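Local coordinates for protein CT_858 (PDB 3DOR) that probably acts as a secreted serine-type endopeptidase of Chlamydia trachomatis, built as a dimer of chains that carry PDZ-like and S41 peptidase regions, at residues Y301-M306 and V346-A351; K322-F327 and V451-P456; L353-D358 and H446-V451. All coordinates share one frame; numbering follows the deposited sequence.

Contact 1: Y301-M306 and V346-A351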
ATOM      1  N   TYR B 301      -5.582  20.027   0.386  1.00 23.41           N
ATOM      2  CA  TYR B 301      -4.139  19.984   0.512  1.00 23.94           C
ATOM      3  C   TYR B 301      -3.567  18.697  -0.074  1.00 24.43           C
ATOM      4  O   TYR B 301      -2.371  18.428   0.026  1.00 24.76           O
ATOM      5  CB  TYR B 301      -3.698  20.203   1.966  1.00 22.72           C
ATOM      6  CG  TYR B 301      -3.982  21.624   2.430  1.00 22.16           C
ATOM      7  CD1 TYR B 301      -5.100  21.913   3.213  1.00 22.02           C
ATOM      8  CD2 TYR B 301      -3.180  22.694   2.014  1.00 22.57           C
ATOM      9  CE1 TYR B 301      -5.423  23.231   3.570  1.00 21.39           C
ATOM     10  CE2 TYR B 301      -3.497  24.026   2.370  1.00 21.76           C
ATOM     11  CZ  TYR B 301      -4.622  24.279   3.142  1.00 20.13           C
ATOM     12  OH  TYR B 301      -4.983  25.571   3.462  1.00 23.57           O
ATOM     13  N   SER B 302      -4.422  17.884  -0.677  1.00 25.34           N
ATOM     14  CA  SER B 302      -3.913  16.697  -1.347  1.00 29.40           C
ATOM     15  C   SER B 302      -3.984  17.179  -2.795  1.00 27.98           C
ATOM     16  O   SER B 302      -4.966  16.962  -3.507  1.00 26.53           O
ATOM     17  CB  SER B 302      -4.796  15.464  -1.090  1.00 29.85           C
ATOM     18  OG  SER B 302      -6.053  15.583  -1.703  1.00 40.99           O
ATOM     19  N   TRP B 303      -2.938  17.895  -3.198  1.00 27.12           N
ATOM     20  CA  TRP B 303      -2.861  18.493  -4.522  1.00 29.20           C
ATOM     21  C   TRP B 303      -3.253  17.611  -5.697  1.00 29.80           C
ATOM     22  O   TRP B 303      -3.817  18.102  -6.673  1.00 31.18           O
ATOM     23  CB  TRP B 303      -1.457  19.063  -4.761  1.00 27.76           C
ATOM     24  CG  TRP B 303      -0.351  18.090  -4.515  1.00 27.57           C
ATOM     25  CD1 TRP B 303       0.193  17.741  -3.306  1.00 29.46           C
ATOM     26  CD2 TRP B 303       0.373  17.354  -5.507  1.00 28.92           C
ATOM     27  NE1 TRP B 303       1.217  16.836  -3.490  1.00 28.21           N
ATOM     28  CE2 TRP B 303       1.346  16.582  -4.830  1.00 27.85           C
ATOM     29  CE3 TRP B 303       0.292  17.273  -6.903  1.00 28.10           C
ATOM     30  CZ2 TRP B 303       2.238  15.745  -5.508  1.00 30.23           C
ATOM     31  CZ3 TRP B 303       1.181  16.439  -7.575  1.00 30.35           C
ATOM     32  CH2 TRP B 303       2.140  15.685  -6.875  1.00 29.40           C
ATOM     33  N   GLN B 304      -2.963  16.321  -5.606  1.00 31.50           N
ATOM     34  CA  GLN B 304      -3.274  15.400  -6.690  1.00 36.34           C
ATOM     35  C   GLN B 304      -4.775  15.203  -6.923  1.00 37.52           C
ATOM     36  O   GLN B 304      -5.190  14.807  -8.010  1.00 38.03           O
ATOM     37  CB  GLN B 304      -2.584  14.050  -6.429  1.00 40.35           C
ATOM     38  CG  GLN B 304      -1.092  14.197  -6.103  1.00 45.21           C
ATOM     39  CD  GLN B 304      -0.310  12.887  -6.162  1.00 51.75           C
ATOM     40  OE1 GLN B 304      -0.116  12.306  -7.236  1.00 54.46           O
ATOM     41  NE2 GLN B 304       0.148  12.421  -5.003  1.00 52.54           N
ATOM     42  N   ASP B 305      -5.591  15.487  -5.912  1.00 38.36           N
ATOM     43  CA  ASP B 305      -7.035  15.328  -6.039  1.00 38.01           C
ATOM     44  C   ASP B 305      -7.730  16.599  -6.505  1.00 38.00           C
ATOM     45  O   ASP B 305      -8.956  16.656  -6.528  1.00 38.62           O
ATOM     46  CB  ASP B 305      -7.673  14.893  -4.710  1.00 39.16           C
ATOM     47  CG  ASP B 305      -7.076  13.606  -4.157  1.00 41.12           C
ATOM     48  OD1 ASP B 305      -6.662  12.739  -4.950  1.00 39.01           O
ATOM     49  OD2 ASP B 305      -7.042  13.460  -2.916  1.00 44.52           O
ATOM     50  N   MET B 306      -6.967  17.629  -6.857  1.00 36.93           N
ATOM     51  CA  MET B 306      -7.596  18.860  -7.325  1.00 36.41           C
ATOM     52  C   MET B 306      -8.342  18.642  -8.638  1.00 37.74           C
ATOM     53  O   MET B 306      -7.856  17.959  -9.537  1.00 38.45           O
ATOM     54  CB  MET B 306      -6.564  19.973  -7.527  1.00 34.06           C
ATOM     55  CG  MET B 306      -5.992  20.533  -6.246  1.00 31.36           C
ATOM     56  SD  MET B 306      -5.078  22.043  -6.562  1.00 30.29           S
ATOM     57  CE  MET B 306      -6.424  23.245  -6.677  1.00 22.93           C
ATOM     58  N   VAL B 346       0.991  17.390   4.309  1.00 26.16           N
ATOM     59  CA  VAL B 346       1.662  18.352   5.167  1.00 27.81           C
ATOM     60  C   VAL B 346       2.750  19.154   4.426  1.00 27.01           C
ATOM     61  O   VAL B 346       2.878  20.371   4.608  1.00 24.61           O
ATOM     62  CB  VAL B 346       2.316  17.640   6.385  1.00 28.85           C
ATOM     63  CG1 VAL B 346       2.942  18.669   7.310  1.00 30.66           C
ATOM     64  CG2 VAL B 346       1.272  16.831   7.151  1.00 31.94           C
ATOM     65  N   LEU B 347       3.539  18.476   3.601  1.00 26.00           N
ATOM     66  CA  LEU B 347       4.609  19.158   2.878  1.00 25.27           C
ATOM     67  C   LEU B 347       4.043  20.179   1.891  1.00 24.16           C
ATOM     68  O   LEU B 347       4.610  21.260   1.713  1.00 23.54           O
ATOM     69  CB  LEU B 347       5.501  18.141   2.155  1.00 25.26           C
ATOM     70  CG  LEU B 347       6.351  17.215   3.050  1.00 27.35           C
ATOM     71  CD1 LEU B 347       6.933  16.090   2.201  1.00 24.48           C
ATOM     72  CD2 LEU B 347       7.464  18.008   3.743  1.00 23.81           C
ATOM     73  N   TYR B 348       2.924  19.838   1.259  1.00 21.51           N
ATOM     74  CA  TYR B 348       2.277  20.740   0.309  1.00 21.85           C
ATOM     75  C   TYR B 348       1.703  21.940   1.066  1.00 22.49           C
ATOM     76  O   TYR B 348       1.795  23.083   0.616  1.00 21.55           O
ATOM     77  CB  TYR B 348       1.168  20.008  -0.432  1.00 22.72           C
ATOM     78  CG  TYR B 348       0.344  20.895  -1.345  1.00 24.91           C
ATOM     79  CD1 TYR B 348       0.907  21.472  -2.489  1.00 22.90           C
ATOM     80  CD2 TYR B 348      -1.009  21.122  -1.086  1.00 22.36           C
ATOM     81  CE1 TYR B 348       0.137  22.249  -3.359  1.00 24.62           C
ATOM     82  CE2 TYR B 348      -1.792  21.894  -1.944  1.00 24.47           C
ATOM     83  CZ  TYR B 348      -1.214  22.451  -3.082  1.00 24.67           C
ATOM     84  OH  TYR B 348      -1.991  23.173  -3.957  1.00 22.87           O
ATOM     85  N   LEU B 349       1.101  21.660   2.219  1.00 24.69           N
ATOM     86  CA  LEU B 349       0.547  22.695   3.082  1.00 23.00           C
ATOM     87  C   LEU B 349       1.690  23.653   3.424  1.00 23.94           C
ATOM     88  O   LEU B 349       1.524  24.872   3.381  1.00 23.14           O
ATOM     89  CB  LEU B 349      -0.016  22.057   4.365  1.00 25.13           C
ATOM     90  CG  LEU B 349      -0.446  22.879   5.602  1.00 26.81           C
ATOM     91  CD1 LEU B 349       0.765  23.344   6.321  1.00 30.96           C
ATOM     92  CD2 LEU B 349      -1.317  24.068   5.219  1.00 23.81           C
ATOM     93  N   TYR B 350       2.856  23.091   3.744  1.00 21.69           N
ATOM     94  CA  TYR B 350       4.027  23.895   4.095  1.00 20.70           C
ATOM     95  C   TYR B 350       4.514  24.745   2.926  1.00 21.19           C
ATOM     96  O   TYR B 350       4.967  25.866   3.120  1.00 22.11           O
ATOM     97  CB  TYR B 350       5.176  22.995   4.588  1.00 20.56           C
ATOM     98  CG  TYR B 350       4.986  22.429   5.984  1.00 20.91           C
ATOM     99  CD1 TYR B 350       3.813  22.667   6.708  1.00 23.34           C
ATOM    100  CD2 TYR B 350       5.980  21.654   6.584  1.00 21.63           C
ATOM    101  CE1 TYR B 350       3.633  22.147   7.995  1.00 23.73           C
ATOM    102  CE2 TYR B 350       5.813  21.133   7.863  1.00 23.26           C
ATOM    103  CZ  TYR B 350       4.638  21.382   8.562  1.00 23.00           C
ATOM    104  OH  TYR B 350       4.473  20.853   9.819  1.00 24.01           O
ATOM    105  N   ALA B 351       4.428  24.213   1.712  1.00 21.89           N
ATOM    106  CA  ALA B 351       4.854  24.962   0.535  1.00 21.40           C
ATOM    107  C   ALA B 351       3.967  26.197   0.347  1.00 21.55           C
ATOM    108  O   ALA B 351       4.453  27.292   0.083  1.00 23.13           O
ATOM    109  CB  ALA B 351       4.780  24.076  -0.700  1.00 21.88           C
TER
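Tyr348 swings its ring off the helix toward the loop because CG stands anti to the backbone N (chi1 174°), while Trp303, whose CB the backbone brings over that ring, has CG set between its own backbone N and carbonyl carbon (chi1 53°), which turns the indole so that CD1 reaches Tyr348 CG and CB. The contact belongs to the S41 peptidase region, of the ClpP/crotonase clan. It joins the loop between strand 290-297 and helix 316-330, which makes a short 3-10 turn at 303-305, to the start of helix 346-354.

The Trp303 methylene bears directly on Tyr348: CB lies over the middle of the tyrosine ring, 3.8 Å from the centroid and almost on the normal, a CH-pi contact. The indole reaches the same ring with its five-membered end, CD1 coming 3.7 Å from Tyr348 CG, and the two planes are inclined at 43°. NE1 of the indole hydrogen-bonds Glu403, which anchors its polar edge.

Tyr301 packs on the next residue of the helix. Leu349 CD2 sits over one face of its ring, 4.0 Å from the centroid, while Tyr348 CD2 approaches the ring edge at 4.1 Å from Tyr301 CD2. The same Tyr348 CD2 comes still closer to the backbone, 3.2 Å from Tyr301 O. The phenol end is held by a hydrogen bond between Tyr301 OH and Gln338. Cys468 and Ala469 of helix 468-478 also touch Tyr301. After the 3-10 turn, Met306 crosses Tyr348 at roughly a right angle, its SD 4.2 Å from Tyr348 OH.

Contact 2: K322-F327 and V451-P456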
ATOM      1  N   LYS B 322       2.482  31.377  -9.208  1.00 27.27           N
ATOM      2  CA  LYS B 322       2.174  32.380 -10.234  1.00 30.02           C
ATOM      3  C   LYS B 322       1.093  33.360  -9.748  1.00 28.46           C
ATOM      4  O   LYS B 322       1.186  34.573  -9.949  1.00 28.43           O
ATOM      5  CB  LYS B 322       1.656  31.709 -11.512  1.00 33.56           C
ATOM      6  CG  LYS B 322       2.599  30.733 -12.193  1.00 39.69           C
ATOM      7  CD  LYS B 322       3.580  31.447 -13.097  1.00 43.50           C
ATOM      8  CE  LYS B 322       4.379  30.454 -13.938  1.00 45.05           C
ATOM      9  NZ  LYS B 322       3.492  29.673 -14.837  1.00 47.74           N
ATOM     10  N   ILE B 323       0.054  32.818  -9.128  1.00 27.41           N
ATOM     11  CA  ILE B 323      -1.040  33.644  -8.635  1.00 27.16           C
ATOM     12  C   ILE B 323      -0.572  34.604  -7.546  1.00 25.23           C
ATOM     13  O   ILE B 323      -0.909  35.790  -7.567  1.00 25.95           O
ATOM     14  CB  ILE B 323      -2.191  32.758  -8.105  1.00 25.78           C
ATOM     15  CG1 ILE B 323      -2.709  31.870  -9.240  1.00 27.84           C
ATOM     16  CG2 ILE B 323      -3.313  33.626  -7.566  1.00 25.90           C
ATOM     17  CD1 ILE B 323      -3.525  30.654  -8.774  1.00 23.50           C
ATOM     18  N   ILE B 324       0.210  34.106  -6.596  1.00 24.75           N
ATOM     19  CA  ILE B 324       0.698  34.965  -5.532  1.00 24.47           C
ATOM     20  C   ILE B 324       1.567  36.101  -6.076  1.00 26.68           C
ATOM     21  O   ILE B 324       1.481  37.237  -5.602  1.00 24.63           O
ATOM     22  CB  ILE B 324       1.486  34.170  -4.479  1.00 25.27           C
ATOM     23  CG1 ILE B 324       0.597  33.073  -3.886  1.00 26.38           C
ATOM     24  CG2 ILE B 324       1.939  35.107  -3.365  1.00 23.83           C
ATOM     25  CD1 ILE B 324      -0.713  33.594  -3.289  1.00 26.37           C
ATOM     26  N   GLN B 325       2.401  35.811  -7.069  1.00 28.07           N
ATOM     27  CA  GLN B 325       3.225  36.869  -7.648  1.00 30.65           C
ATOM     28  C   GLN B 325       2.310  37.947  -8.226  1.00 28.82           C
ATOM     29  O   GLN B 325       2.571  39.130  -8.078  1.00 29.52           O
ATOM     30  CB  GLN B 325       4.152  36.317  -8.736  1.00 33.82           C
ATOM     31  CG  GLN B 325       5.440  35.734  -8.189  1.00 42.59           C
ATOM     32  CD  GLN B 325       6.328  35.141  -9.277  1.00 48.96           C
ATOM     33  OE1 GLN B 325       5.902  34.255 -10.032  1.00 51.75           O
ATOM     34  NE2 GLN B 325       7.570  35.619  -9.357  1.00 50.02           N
ATOM     35  N   VAL B 326       1.231  37.541  -8.882  1.00 28.61           N
ATOM     36  CA  VAL B 326       0.289  38.512  -9.425  1.00 26.54           C
ATOM     37  C   VAL B 326      -0.329  39.323  -8.284  1.00 26.22           C
ATOM     38  O   VAL B 326      -0.468  40.540  -8.384  1.00 28.56           O
ATOM     39  CB  VAL B 326      -0.840  37.822 -10.214  1.00 25.87           C
ATOM     40  CG1 VAL B 326      -1.985  38.822 -10.485  1.00 25.51           C
ATOM     41  CG2 VAL B 326      -0.288  37.284 -11.535  1.00 29.63           C
ATOM     42  N   PHE B 327      -0.701  38.650  -7.198  1.00 24.74           N
ATOM     43  CA  PHE B 327      -1.316  39.337  -6.054  1.00 24.06           C
ATOM     44  C   PHE B 327      -0.349  40.321  -5.401  1.00 23.59           C
ATOM     45  O   PHE B 327      -0.744  41.413  -5.007  1.00 24.72           O
ATOM     46  CB  PHE B 327      -1.785  38.329  -4.983  1.00 21.15           C
ATOM     47  CG  PHE B 327      -3.033  37.557  -5.349  1.00 22.50           C
ATOM     48  CD1 PHE B 327      -3.292  36.322  -4.767  1.00 21.91           C
ATOM     49  CD2 PHE B 327      -3.971  38.081  -6.220  1.00 21.44           C
ATOM     50  CE1 PHE B 327      -4.476  35.628  -5.047  1.00 21.97           C
ATOM     51  CE2 PHE B 327      -5.150  37.395  -6.504  1.00 21.65           C
ATOM     52  CZ  PHE B 327      -5.402  36.172  -5.918  1.00 21.19           C
ATOM     53  N   VAL B 451       8.722  33.812  -4.158  1.00 33.95           N
ATOM     54  CA  VAL B 451       7.426  34.442  -3.960  1.00 32.18           C
ATOM     55  C   VAL B 451       7.004  34.454  -2.502  1.00 30.40           C
ATOM     56  O   VAL B 451       6.916  33.410  -1.846  1.00 29.66           O
ATOM     57  CB  VAL B 451       6.328  33.784  -4.868  1.00 34.42           C
ATOM     58  CG1 VAL B 451       6.987  32.888  -5.908  1.00 33.25           C
ATOM     59  CG2 VAL B 451       5.320  33.019  -4.050  1.00 36.06           C
ATOM     60  N   GLN B 452       6.760  35.663  -2.003  1.00 28.93           N
ATOM     61  CA  GLN B 452       6.367  35.889  -0.617  1.00 29.42           C
ATOM     62  C   GLN B 452       5.279  36.959  -0.518  1.00 30.38           C
ATOM     63  O   GLN B 452       5.573  38.142  -0.659  1.00 35.49           O
ATOM     64  CB  GLN B 452       7.571  36.380   0.207  1.00 28.64           C
ATOM     65  CG  GLN B 452       8.804  35.478   0.226  1.00 30.07           C
ATOM     66  CD  GLN B 452      10.017  36.188   0.816  1.00 31.61           C
ATOM     67  OE1 GLN B 452       9.879  37.227   1.460  1.00 34.28           O
ATOM     68  NE2 GLN B 452      11.206  35.624   0.610  1.00 31.36           N
ATOM     69  N   TYR B 453       4.033  36.578  -0.273  1.00 28.05           N
ATOM     70  CA  TYR B 453       3.009  37.604  -0.129  1.00 25.94           C
ATOM     71  C   TYR B 453       3.217  38.201   1.267  1.00 25.55           C
ATOM     72  O   TYR B 453       3.228  37.471   2.263  1.00 25.98           O
ATOM     73  CB  TYR B 453       1.617  37.002  -0.243  1.00 23.15           C
ATOM     74  CG  TYR B 453       0.531  38.049  -0.385  1.00 25.18           C
ATOM     75  CD1 TYR B 453       0.411  38.802  -1.552  1.00 25.36           C
ATOM     76  CD2 TYR B 453      -0.375  38.291   0.649  1.00 24.96           C
ATOM     77  CE1 TYR B 453      -0.580  39.767  -1.689  1.00 23.73           C
ATOM     78  CE2 TYR B 453      -1.370  39.255   0.521  1.00 23.76           C
ATOM     79  CZ  TYR B 453      -1.464  39.987  -0.651  1.00 22.73           C
ATOM     80  OH  TYR B 453      -2.448  40.932  -0.792  1.00 22.22           O
ATOM     81  N   SER B 454       3.384  39.518   1.349  1.00 23.21           N
ATOM     82  CA  SER B 454       3.629  40.159   2.638  1.00 23.27           C
ATOM     83  C   SER B 454       2.579  41.172   3.048  1.00 23.53           C
ATOM     84  O   SER B 454       2.779  41.907   4.002  1.00 24.52           O
ATOM     85  CB  SER B 454       5.007  40.840   2.636  1.00 24.92           C
ATOM     86  OG  SER B 454       5.098  41.809   1.596  1.00 26.21           O
ATOM     87  N   LYS B 455       1.467  41.229   2.328  1.00 23.66           N
ATOM     88  CA  LYS B 455       0.415  42.168   2.675  1.00 23.11           C
ATOM     89  C   LYS B 455      -0.614  41.491   3.575  1.00 22.87           C
ATOM     90  O   LYS B 455      -0.529  40.298   3.815  1.00 21.06           O
ATOM     91  CB  LYS B 455      -0.222  42.714   1.399  1.00 24.65           C
ATOM     92  CG  LYS B 455       0.810  43.439   0.565  1.00 26.53           C
ATOM     93  CD  LYS B 455       0.290  43.955  -0.741  1.00 32.81           C
ATOM     94  CE  LYS B 455       1.468  44.425  -1.601  1.00 33.52           C
ATOM     95  NZ  LYS B 455       1.029  45.246  -2.745  1.00 39.33           N
ATOM     96  N   PRO B 456      -1.589  42.248   4.095  1.00 24.33           N
ATOM     97  CA  PRO B 456      -2.575  41.598   4.962  1.00 24.51           C
ATOM     98  C   PRO B 456      -3.366  40.461   4.325  1.00 24.07           C
ATOM     99  O   PRO B 456      -3.658  40.465   3.131  1.00 22.47           O
ATOM    100  CB  PRO B 456      -3.446  42.762   5.460  1.00 23.62           C
ATOM    101  CG  PRO B 456      -3.129  43.902   4.527  1.00 29.20           C
ATOM    102  CD  PRO B 456      -1.694  43.715   4.169  1.00 26.22           C
TER
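Ile324 pushes its CG2 methyl against the CB methylene of Tyr453, 3.7 Å away, and the two side chains cross at about a right angle. The methyl gets there because CG2 is the branch that stands anti to the backbone N of Ile324, which carries it off the helix toward the loop. The same residue serves Val451 as well: its CB and CG2 both lie near Val451 CG2, with Ile324 CB at 4.0 Å, so one branched side chain touches both Val451 and Tyr453, two residues apart in the loop.

Gln325, one residue further on and near the solvent, covers the other branch of Val451. Its CG rests 4.0 Å from Val451 CB and equally near CG1, and the aliphatic part of the glutamine does this work, with its chain extended beyond CG.

Both segments belong to the S41 peptidase region. In its central mixed sheet, strands 290-297 and 333-337 are parallel neighbours, and helix 316-330 is the helix of the beta-alpha-beta crossover between them; strand 457-461 lies next to 333-337. The apolar seam therefore joins the helix that precedes one strand to the loop that precedes its neighbour. Leu334 of strand 333-337 touches both Phe327 and Tyr453.

Tyr453 extends along the helix to the next turn, with CG anti to its backbone N (chi1 -168°). CE1 comes 3.8 Å from Phe327 CB, and the carbonyl oxygen of Phe327 lies at the ring edge, in the ring plane, 3.7 Å from Tyr453 CE1. Lys455 NZ hydrogen-bonds the carbonyl oxygens of Ser328 and Thr331, beyond the helix segment.

Contact 3: L353-D358 and H446-V451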
ATOM      1  N   LEU B 353       2.182  27.782   2.629  1.00 23.01           N
ATOM      2  CA  LEU B 353       2.456  28.733   3.702  1.00 22.76           C
ATOM      3  C   LEU B 353       3.748  29.513   3.414  1.00 23.24           C
ATOM      4  O   LEU B 353       3.828  30.717   3.679  1.00 21.24           O
ATOM      5  CB  LEU B 353       2.583  28.002   5.044  1.00 23.69           C
ATOM      6  CG  LEU B 353       1.260  27.509   5.658  1.00 26.75           C
ATOM      7  CD1 LEU B 353       1.529  26.473   6.722  1.00 25.09           C
ATOM      8  CD2 LEU B 353       0.494  28.686   6.252  1.00 23.71           C
ATOM      9  N   SER B 354       4.753  28.830   2.867  1.00 22.20           N
ATOM     10  CA  SER B 354       6.032  29.475   2.573  1.00 23.82           C
ATOM     11  C   SER B 354       5.893  30.635   1.584  1.00 22.49           C
ATOM     12  O   SER B 354       6.732  31.528   1.552  1.00 23.37           O
ATOM     13  CB  SER B 354       7.055  28.455   2.035  1.00 22.48           C
ATOM     14  OG  SER B 354       6.855  28.205   0.659  1.00 26.33           O
ATOM     15  N   MET B 355       4.825  30.645   0.796  1.00 23.40           N
ATOM     16  CA  MET B 355       4.644  31.721  -0.161  1.00 23.69           C
ATOM     17  C   MET B 355       3.731  32.833   0.346  1.00 25.57           C
ATOM     18  O   MET B 355       3.487  33.823  -0.357  1.00 20.86           O
ATOM     19  CB  MET B 355       4.112  31.155  -1.475  1.00 24.89           C
ATOM     20  CG  MET B 355       5.103  30.210  -2.159  1.00 25.31           C
ATOM     21  SD  MET B 355       4.512  29.574  -3.743  1.00 29.37           S
ATOM     22  CE  MET B 355       4.050  27.942  -3.321  1.00 25.99           C
ATOM     23  N   LEU B 356       3.248  32.686   1.576  1.00 24.06           N
ATOM     24  CA  LEU B 356       2.355  33.685   2.144  1.00 24.37           C
ATOM     25  C   LEU B 356       2.977  34.460   3.290  1.00 25.80           C
ATOM     26  O   LEU B 356       2.266  35.020   4.125  1.00 25.32           O
ATOM     27  CB  LEU B 356       1.081  33.017   2.626  1.00 22.71           C
ATOM     28  CG  LEU B 356       0.287  32.296   1.538  1.00 24.11           C
ATOM     29  CD1 LEU B 356      -0.802  31.451   2.186  1.00 19.08           C
ATOM     30  CD2 LEU B 356      -0.297  33.317   0.577  1.00 18.38           C
ATOM     31  N   THR B 357       4.304  34.483   3.339  1.00 26.12           N
ATOM     32  CA  THR B 357       4.996  35.200   4.401  1.00 26.76           C
ATOM     33  C   THR B 357       6.396  35.622   3.979  1.00 27.67           C
ATOM     34  O   THR B 357       6.981  35.030   3.071  1.00 28.35           O
ATOM     35  CB  THR B 357       5.119  34.333   5.662  1.00 26.28           C
ATOM     36  OG1 THR B 357       5.768  35.088   6.692  1.00 27.75           O
ATOM     37  CG2 THR B 357       5.936  33.073   5.371  1.00 27.49           C
ATOM     38  N   ASP B 358       6.921  36.655   4.637  1.00 27.80           N
ATOM     39  CA  ASP B 358       8.270  37.142   4.366  1.00 29.12           C
ATOM     40  C   ASP B 358       9.134  36.925   5.611  1.00 29.73           C
ATOM     41  O   ASP B 358      10.303  37.313   5.653  1.00 31.74           O
ATOM     42  CB  ASP B 358       8.249  38.628   3.970  1.00 29.60           C
ATOM     43  CG  ASP B 358       7.688  39.533   5.063  1.00 32.67           C
ATOM     44  OD1 ASP B 358       7.110  39.019   6.044  1.00 35.09           O
ATOM     45  OD2 ASP B 358       7.811  40.767   4.930  1.00 33.62           O
ATOM     46  N   HIS B 446       9.943  28.469   6.504  1.00 30.60           N
ATOM     47  CA  HIS B 446      10.844  29.511   6.055  1.00 30.99           C
ATOM     48  C   HIS B 446      10.257  30.059   4.776  1.00 29.43           C
ATOM     49  O   HIS B 446       9.745  29.307   3.957  1.00 28.87           O
ATOM     50  CB  HIS B 446      12.234  28.916   5.841  1.00 31.78           C
ATOM     51  CG  HIS B 446      12.827  28.375   7.100  1.00 37.56           C
ATOM     52  ND1 HIS B 446      13.469  29.176   8.022  1.00 39.51           N
ATOM     53  CD2 HIS B 446      12.778  27.136   7.648  1.00 38.78           C
ATOM     54  CE1 HIS B 446      13.788  28.452   9.080  1.00 41.87           C
ATOM     55  NE2 HIS B 446      13.378  27.212   8.879  1.00 39.25           N
ATOM     56  N   PRO B 447      10.305  31.385   4.596  1.00 30.46           N
ATOM     57  CA  PRO B 447       9.751  32.006   3.390  1.00 28.92           C
ATOM     58  C   PRO B 447      10.328  31.497   2.082  1.00 29.00           C
ATOM     59  O   PRO B 447      11.536  31.286   1.963  1.00 28.13           O
ATOM     60  CB  PRO B 447       9.997  33.501   3.615  1.00 28.75           C
ATOM     61  CG  PRO B 447      11.103  33.546   4.627  1.00 33.04           C
ATOM     62  CD  PRO B 447      10.834  32.393   5.531  1.00 29.65           C
ATOM     63  N   HIS B 448       9.443  31.279   1.113  1.00 27.62           N
ATOM     64  CA  HIS B 448       9.825  30.809  -0.213  1.00 28.28           C
ATOM     65  C   HIS B 448      10.874  31.812  -0.689  1.00 29.30           C
ATOM     66  O   HIS B 448      10.777  33.000  -0.401  1.00 26.22           O
ATOM     67  CB  HIS B 448       8.596  30.815  -1.128  1.00 26.94           C
ATOM     68  CG  HIS B 448       8.825  30.206  -2.475  1.00 27.29           C
ATOM     69  ND1 HIS B 448       9.370  30.907  -3.529  1.00 28.69           N
ATOM     70  CD2 HIS B 448       8.560  28.964  -2.951  1.00 26.90           C
ATOM     71  CE1 HIS B 448       9.428  30.125  -4.595  1.00 28.82           C
ATOM     72  NE2 HIS B 448       8.941  28.941  -4.269  1.00 28.19           N
ATOM     73  N   PRO B 449      11.906  31.341  -1.401  1.00 31.08           N
ATOM     74  CA  PRO B 449      12.935  32.274  -1.867  1.00 32.90           C
ATOM     75  C   PRO B 449      12.486  33.300  -2.915  1.00 34.54           C
ATOM     76  O   PRO B 449      12.984  34.422  -2.919  1.00 37.28           O
ATOM     77  CB  PRO B 449      14.036  31.338  -2.384  1.00 30.99           C
ATOM     78  CG  PRO B 449      13.243  30.167  -2.912  1.00 31.36           C
ATOM     79  CD  PRO B 449      12.217  29.959  -1.807  1.00 30.15           C
ATOM     80  N   ARG B 450      11.539  32.932  -3.776  1.00 35.69           N
ATOM     81  CA  ARG B 450      11.078  33.831  -4.837  1.00 37.19           C
ATOM     82  C   ARG B 450       9.740  34.538  -4.616  1.00 36.85           C
ATOM     83  O   ARG B 450       9.623  35.736  -4.889  1.00 35.43           O
ATOM     84  CB  ARG B 450      10.978  33.084  -6.169  1.00 41.75           C
ATOM     85  CG  ARG B 450      12.162  32.206  -6.541  1.00 50.48           C
ATOM     86  CD  ARG B 450      12.011  31.728  -7.988  1.00 57.74           C
ATOM     87  NE  ARG B 450      12.593  30.409  -8.227  1.00 64.11           N
ATOM     88  CZ  ARG B 450      12.671  29.832  -9.426  1.00 67.49           C
ATOM     89  NH1 ARG B 450      12.209  30.462 -10.502  1.00 68.49           N
ATOM     90  NH2 ARG B 450      13.203  28.620  -9.551  1.00 68.66           N
ATOM     91  N   VAL B 451       8.722  33.812  -4.158  1.00 33.95           N
ATOM     92  CA  VAL B 451       7.426  34.442  -3.960  1.00 32.18           C
ATOM     93  C   VAL B 451       7.004  34.454  -2.502  1.00 30.40           C
ATOM     94  O   VAL B 451       6.916  33.410  -1.846  1.00 29.66           O
ATOM     95  CB  VAL B 451       6.328  33.784  -4.868  1.00 34.42           C
ATOM     96  CG1 VAL B 451       6.987  32.888  -5.908  1.00 33.25           C
ATOM     97  CG2 VAL B 451       5.320  33.019  -4.050  1.00 36.06           C
TER
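Ser354 and His448 are joined by a backbone hydrogen bond, His448 N to Ser354 O at 2.8 Å and nearly straight at the hydrogen (173°), although the donor stands well above the carbonyl plane. It ties the segment 353-358, which leaves helix 346-354, to the loop running from strand 444-445 to strand 457-461, all within the S41 peptidase region. Ser354 OG turns back to the carbonyl oxygen of Ala351.

Weaker polar contacts lie beside this bond. Pro447 CA approaches Ser354 O, and Met355 CA lies 3.3 Å from Val451 O, both as CA-H...O contacts.

Sulfur and apolar packing centre on Met355. Its side chain runs alongside His448, pointing the same way: chi1 (-64°) and an extended chi2 carry SD over one face of the imidazole, 4.5 Å from the ring centroid, and the bend at chi3 then turns only CE. Met355 CB and CG also pack on Val451 CG2. Further along, Pro447 CB sits 3.4 Å from Thr357 O.

Hydrogen bonds within the loop steady the imidazole itself. His448 ND1 accepts from two successive backbone amides, which fix the ring's rotation against the turn; both donors are tilted from the ring plane, Arg450 N at 3.0 Å with a bent bond and Val451 N at 3.0 Å along a straighter one (172°).

How the contacts relate
Along the chain, the loop segment 301-306 comes first and helix 316-330 follows, carrying 322-327. Contact 1 closes when the chain reaches the start of helix 346-354, before contact 3 opens with 353-358, which continues from the same helix. Contact 3 closes at 446-451 and contact 2 directly afterwards at 451-456, so contact 3 lies within contact 2's span, whereas contacts 1 and 2 cross. Val451 belongs to both contacts 2 and 3, and a probable hydrogen bond from Tyr453 N to Met355 O joins them at 2.8 Å. Together they tie the 301-306 loop, helices 316-330 and 346-354 and the loop before strand 457-461 into one region.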